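Local coordinates for putative uncharacterized protein (Pseudomonas phage 201phi2-1, PDB 3R4V) that is a phage tubulin-like protein, modelled here with guanosine-5'-diphosphate bound, at residues 78-91 / 106-120. Residues are numbered along the deposited sequence; the frame is centred on the assembly and turned at random.
Sequences IPEADFYIVCYSLG and LADRKASFVSFVVGA. With GDP (guanosine-5'-diphosphate), chain B.
The extended side chain of Arg109 reaches past the ring of Tyr84, guanidinium and ring planes 67° apart, and carries its guanidinium to the loop before strand 84-89. Arg109 NH1 and NH2 both donate to Ile78 O, NH2 at 3.0 Å, and in the same plane Arg109 NH1 donates to Tyr84 OH at 3.1 Å. Glu80 OE2 lies over one guanidinium face, a long salt bridge. Tyr84 OH also accepts from Ala81 N. Leu106 CD2 sits over the centre of the Tyr84 ring, a CH-pi contact 3.7 Å from the centroid, while Ala81 CB lies over the opposite face, toward the rim. Strands 84-89 and 113-119 run parallel, joined by helix 95-108 in a beta-alpha-beta crossover of the tubulin-like nucleotide-binding sheet. Backbone hydrogen bonds pass back and forth between them, from Tyr84 N to Ser112 O up to Leu90 N to Val118 O. With CG wedged between backbone N and carbonyl carbon (chi1 54°), Tyr88 lies alongside Val117, whose CG1 makes a CH-pi contact over one ring face toward its rim; a water links Tyr88 OH to Ser115 OG. On the other side of the sheet, Ile85 CG2 meets the Phe116 ring edge. At the C-terminal end of strand 84-89, Ser89 OG accepts from Gly91 N, an ST turn, and donates to GDP O4' at 3.1 Å.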
# COMPACT_ATOMS: atom_id res chain seq x y z
N ILE A 78 16.03 4.85 -7.68
CA ILE A 78 14.72 5.51 -7.74
C ILE A 78 14.92 7.00 -7.94
O ILE A 78 15.40 7.69 -7.06
CB ILE A 78 13.88 5.23 -6.46
CG1 ILE A 78 13.68 3.72 -6.28
CG2 ILE A 78 12.54 5.97 -6.54
CD1 ILE A 78 13.04 3.34 -4.94
N PRO A 79 14.56 7.49 -9.13
CA PRO A 79 14.77 8.90 -9.48
C PRO A 79 14.01 9.84 -8.56
O PRO A 79 13.01 9.43 -7.97
CB PRO A 79 14.18 9.01 -10.89
CG PRO A 79 14.05 7.61 -11.39
CD PRO A 79 13.83 6.76 -10.18
N GLU A 80 14.47 11.08 -8.45
CA GLU A 80 13.70 12.12 -7.78
C GLU A 80 12.43 12.35 -8.58
O GLU A 80 12.47 12.49 -9.80
CB GLU A 80 14.50 13.42 -7.69
CG GLU A 80 15.73 13.36 -6.79
CD GLU A 80 15.38 13.20 -5.32
OE1 GLU A 80 14.32 13.70 -4.89
OE2 GLU A 80 16.18 12.56 -4.58
N ALA A 81 11.29 12.39 -7.89
CA ALA A 81 10.02 12.65 -8.56
C ALA A 81 9.15 13.59 -7.76
O ALA A 81 9.31 13.73 -6.55
CB ALA A 81 9.30 11.34 -8.83
N ASP A 82 8.21 14.24 -8.45
CA ASP A 82 7.27 15.14 -7.81
C ASP A 82 6.21 14.41 -6.98
O ASP A 82 5.58 15.00 -6.10
CB ASP A 82 6.58 16.03 -8.84
CG ASP A 82 7.52 17.08 -9.43
OD1 ASP A 82 8.46 17.48 -8.73
OD2 ASP A 82 7.30 17.48 -10.60
N PHE A 83 6.01 13.13 -7.27
CA PHE A 83 5.05 12.33 -6.52
C PHE A 83 5.44 10.87 -6.63
O PHE A 83 6.05 10.46 -7.62
CB PHE A 83 3.64 12.55 -7.09
CG PHE A 83 2.52 12.07 -6.19
CD1 PHE A 83 2.00 12.89 -5.20
CD2 PHE A 83 1.99 10.81 -6.35
CE1 PHE A 83 0.96 12.45 -4.38
CE2 PHE A 83 0.96 10.36 -5.54
CZ PHE A 83 0.43 11.19 -4.56
N TYR A 84 5.14 10.07 -5.60
CA TYR A 84 5.41 8.64 -5.69
C TYR A 84 4.17 7.83 -5.34
O TYR A 84 3.33 8.26 -4.56
CB TYR A 84 6.54 8.21 -4.74
CG TYR A 84 7.84 8.99 -4.89
CD1 TYR A 84 8.95 8.44 -5.52
CD2 TYR A 84 7.95 10.28 -4.37
CE1 TYR A 84 10.15 9.16 -5.64
CE2 TYR A 84 9.13 11.00 -4.48
CZ TYR A 84 10.22 10.44 -5.12
OH TYR A 84 11.39 11.16 -5.21
N ILE A 85 4.08 6.63 -5.89
CA ILE A 85 3.05 5.69 -5.49
C ILE A 85 3.76 4.41 -5.07
O ILE A 85 4.61 3.91 -5.81
CB ILE A 85 2.10 5.41 -6.65
CG1 ILE A 85 1.43 6.72 -7.11
CG2 ILE A 85 1.06 4.34 -6.27
CD1 ILE A 85 0.65 6.61 -8.41
N VAL A 86 3.42 3.88 -3.90
CA VAL A 86 4.04 2.65 -3.41
C VAL A 86 2.99 1.55 -3.25
O VAL A 86 1.89 1.82 -2.79
CB VAL A 86 4.68 2.86 -2.05
CG1 VAL A 86 5.56 1.66 -1.71
CG2 VAL A 86 5.48 4.15 -2.04
N CYS A 87 3.32 0.32 -3.62
CA CYS A 87 2.31 -0.74 -3.64
C CYS A 87 2.86 -2.09 -3.22
O CYS A 87 3.85 -2.56 -3.76
CB CYS A 87 1.68 -0.83 -5.04
SG CYS A 87 0.53 -2.23 -5.26
N TYR A 88 2.22 -2.72 -2.25
CA TYR A 88 2.67 -4.01 -1.75
C TYR A 88 1.61 -4.65 -0.86
O TYR A 88 0.67 -3.98 -0.45
CB TYR A 88 3.98 -3.83 -0.97
CG TYR A 88 3.88 -2.80 0.15
CD1 TYR A 88 3.59 -3.20 1.44
CD2 TYR A 88 4.11 -1.45 -0.09
CE1 TYR A 88 3.51 -2.26 2.49
CE2 TYR A 88 4.03 -0.51 0.95
CZ TYR A 88 3.73 -0.93 2.23
OH TYR A 88 3.64 -0.01 3.26
N SER A 89 1.78 -5.94 -0.57
CA SER A 89 0.94 -6.62 0.40
C SER A 89 1.43 -6.41 1.83
O SER A 89 2.64 -6.46 2.09
CB SER A 89 0.89 -8.13 0.10
OG SER A 89 0.00 -8.80 1.00
N LEU A 90 0.50 -6.19 2.76
CA LEU A 90 0.83 -6.08 4.17
C LEU A 90 1.13 -7.44 4.79
O LEU A 90 1.67 -7.50 5.89
CB LEU A 90 -0.33 -5.48 4.96
CG LEU A 90 -0.84 -4.11 4.54
CD1 LEU A 90 -2.16 -3.84 5.22
CD2 LEU A 90 0.22 -3.07 4.91
N GLY A 91 0.77 -8.52 4.09
CA GLY A 91 0.72 -9.82 4.74
C GLY A 91 1.82 -10.82 4.44
O GLY A 91 1.86 -11.89 5.06
N LEU A 106 11.46 7.64 1.39
CA LEU A 106 10.71 8.69 0.69
C LEU A 106 10.34 9.81 1.66
O LEU A 106 10.36 10.99 1.30
CB LEU A 106 9.45 8.12 0.03
CG LEU A 106 9.68 7.11 -1.09
CD1 LEU A 106 8.33 6.61 -1.59
CD2 LEU A 106 10.46 7.75 -2.22
N ALA A 107 9.97 9.45 2.89
CA ALA A 107 9.71 10.48 3.90
C ALA A 107 10.97 11.34 4.13
O ALA A 107 10.87 12.55 4.24
CB ALA A 107 9.21 9.85 5.21
N ASP A 108 12.14 10.71 4.18
CA ASP A 108 13.38 11.47 4.35
C ASP A 108 13.64 12.43 3.17
O ASP A 108 14.27 13.47 3.35
CB ASP A 108 14.60 10.55 4.57
CG ASP A 108 14.59 9.86 5.93
OD1 ASP A 108 13.80 10.24 6.82
OD2 ASP A 108 15.41 8.93 6.13
N ARG A 109 13.16 12.08 1.98
CA ARG A 109 13.25 12.97 0.81
C ARG A 109 12.26 14.13 0.90
O ARG A 109 12.23 14.99 0.03
CB ARG A 109 12.97 12.22 -0.50
CG ARG A 109 13.95 11.12 -0.86
CD ARG A 109 13.67 10.56 -2.26
NE ARG A 109 14.68 9.58 -2.67
CZ ARG A 109 14.72 8.98 -3.86
NH1 ARG A 109 13.82 9.28 -4.78
NH2 ARG A 109 15.68 8.11 -4.13
N LYS A 110 11.44 14.14 1.95
CA LYS A 110 10.36 15.12 2.09
C LYS A 110 9.36 15.00 0.94
O LYS A 110 8.75 15.98 0.52
CB LYS A 110 10.91 16.54 2.19
CG LYS A 110 11.90 16.73 3.34
CD LYS A 110 11.35 16.10 4.62
CE LYS A 110 11.64 16.95 5.84
NZ LYS A 110 11.06 16.34 7.06
N ALA A 111 9.19 13.78 0.45
CA ALA A 111 8.32 13.50 -0.69
C ALA A 111 6.81 13.49 -0.41
O ALA A 111 6.34 13.29 0.73
CB ALA A 111 8.72 12.18 -1.34
N SER A 112 6.05 13.71 -1.48
CA SER A 112 4.61 13.54 -1.50
C SER A 112 4.32 12.18 -2.13
O SER A 112 4.77 11.89 -3.24
CB SER A 112 3.95 14.62 -2.36
OG SER A 112 4.21 15.92 -1.85
N PHE A 113 3.57 11.34 -1.42
CA PHE A 113 3.31 10.01 -1.94
C PHE A 113 2.09 9.39 -1.27
O PHE A 113 1.67 9.82 -0.19
CB PHE A 113 4.55 9.11 -1.78
CG PHE A 113 5.01 8.96 -0.35
CD1 PHE A 113 4.49 7.96 0.46
CD2 PHE A 113 5.95 9.84 0.19
CE1 PHE A 113 4.92 7.82 1.79
CE2 PHE A 113 6.37 9.73 1.51
CZ PHE A 113 5.86 8.71 2.31
N VAL A 114 1.50 8.41 -1.94
CA VAL A 114 0.48 7.56 -1.32
C VAL A 114 0.82 6.10 -1.57
O VAL A 114 1.61 5.79 -2.47
CB VAL A 114 -0.95 7.84 -1.84
CG1 VAL A 114 -1.34 9.30 -1.55
CG2 VAL A 114 -1.08 7.53 -3.34
N SER A 115 0.25 5.20 -0.77
CA SER A 115 0.52 3.77 -0.95
C SER A 115 -0.77 3.01 -1.20
O SER A 115 -1.83 3.42 -0.76
CB SER A 115 1.17 3.21 0.32
OG SER A 115 2.38 3.89 0.60
N PHE A 116 -0.65 1.89 -1.90
CA PHE A 116 -1.76 0.98 -2.07
C PHE A 116 -1.36 -0.34 -1.42
O PHE A 116 -0.40 -0.99 -1.87
CB PHE A 116 -2.05 0.78 -3.57
CG PHE A 116 -2.75 1.96 -4.19
CD1 PHE A 116 -4.13 2.00 -4.28
CD2 PHE A 116 -2.01 3.04 -4.63
CE1 PHE A 116 -4.76 3.11 -4.81
CE2 PHE A 116 -2.65 4.16 -5.17
CZ PHE A 116 -4.01 4.18 -5.27
N VAL A 117 -2.04 -0.73 -0.34
CA VAL A 117 -1.59 -1.88 0.44
C VAL A 117 -2.72 -2.90 0.55
O VAL A 117 -3.90 -2.53 0.63
CB VAL A 117 -1.08 -1.47 1.84
CG1 VAL A 117 0.17 -0.59 1.71
CG2 VAL A 117 -2.18 -0.79 2.65
N VAL A 118 -2.35 -4.18 0.52
CA VAL A 118 -3.36 -5.24 0.52
C VAL A 118 -3.42 -5.93 1.89
O VAL A 118 -2.39 -6.31 2.45
CB VAL A 118 -3.04 -6.29 -0.57
CG1 VAL A 118 -3.89 -7.54 -0.40
CG2 VAL A 118 -3.25 -5.70 -1.95
N GLY A 119 -4.62 -6.08 2.42
CA GLY A 119 -4.83 -6.84 3.64
C GLY A 119 -5.02 -8.32 3.32
O GLY A 119 -6.09 -8.74 2.87
N ALA A 120 -3.97 -9.10 3.55
CA ALA A 120 -3.99 -10.52 3.21
C ALA A 120 -4.67 -11.31 4.32
O ALA A 120 -4.48 -11.02 5.50
CB ALA A 120 -2.56 -11.04 3.01
PB GDP B . 5.77 -11.26 -0.42
O1B GDP B . 6.40 -11.57 -1.76
O2B GDP B . 5.71 -9.76 -0.26
O3B GDP B . 6.57 -11.91 0.70
O3A GDP B . 4.30 -11.89 -0.35
PA GDP B . 3.16 -11.78 -1.48
O1A GDP B . 3.50 -12.55 -2.74
O2A GDP B . 2.83 -10.35 -1.77
O5' GDP B . 1.98 -12.52 -0.73
C5' GDP B . 1.52 -12.09 0.56
C4' GDP B . 0.06 -12.46 0.76
O4' GDP B . -0.76 -11.64 -0.08
C3' GDP B . -0.26 -13.89 0.34
O3' GDP B . -0.16 -14.77 1.46
C2' GDP B . -1.69 -13.80 -0.14
O2' GDP B . -2.59 -13.84 0.97
C1' GDP B . -1.81 -12.40 -0.71
N9 GDP B . -1.51 -12.33 -2.15
C8 GDP B . -0.55 -13.00 -2.83
N7 GDP B . -0.54 -12.64 -4.14
C5 GDP B . -1.49 -11.70 -4.31
C6 GDP B . -2.01 -10.88 -5.42
O6 GDP B . -1.53 -10.99 -6.57
N1 GDP B . -3.01 -10.01 -5.16
C2 GDP B . -3.54 -9.88 -3.93
N2 GDP B . -4.54 -8.98 -3.71
N3 GDP B . -3.11 -10.59 -2.86
C4 GDP B . -2.11 -11.49 -2.99
O HOH W 1 7.64 14.17 -3.88
O HOH W 2 3.88 2.59 2.37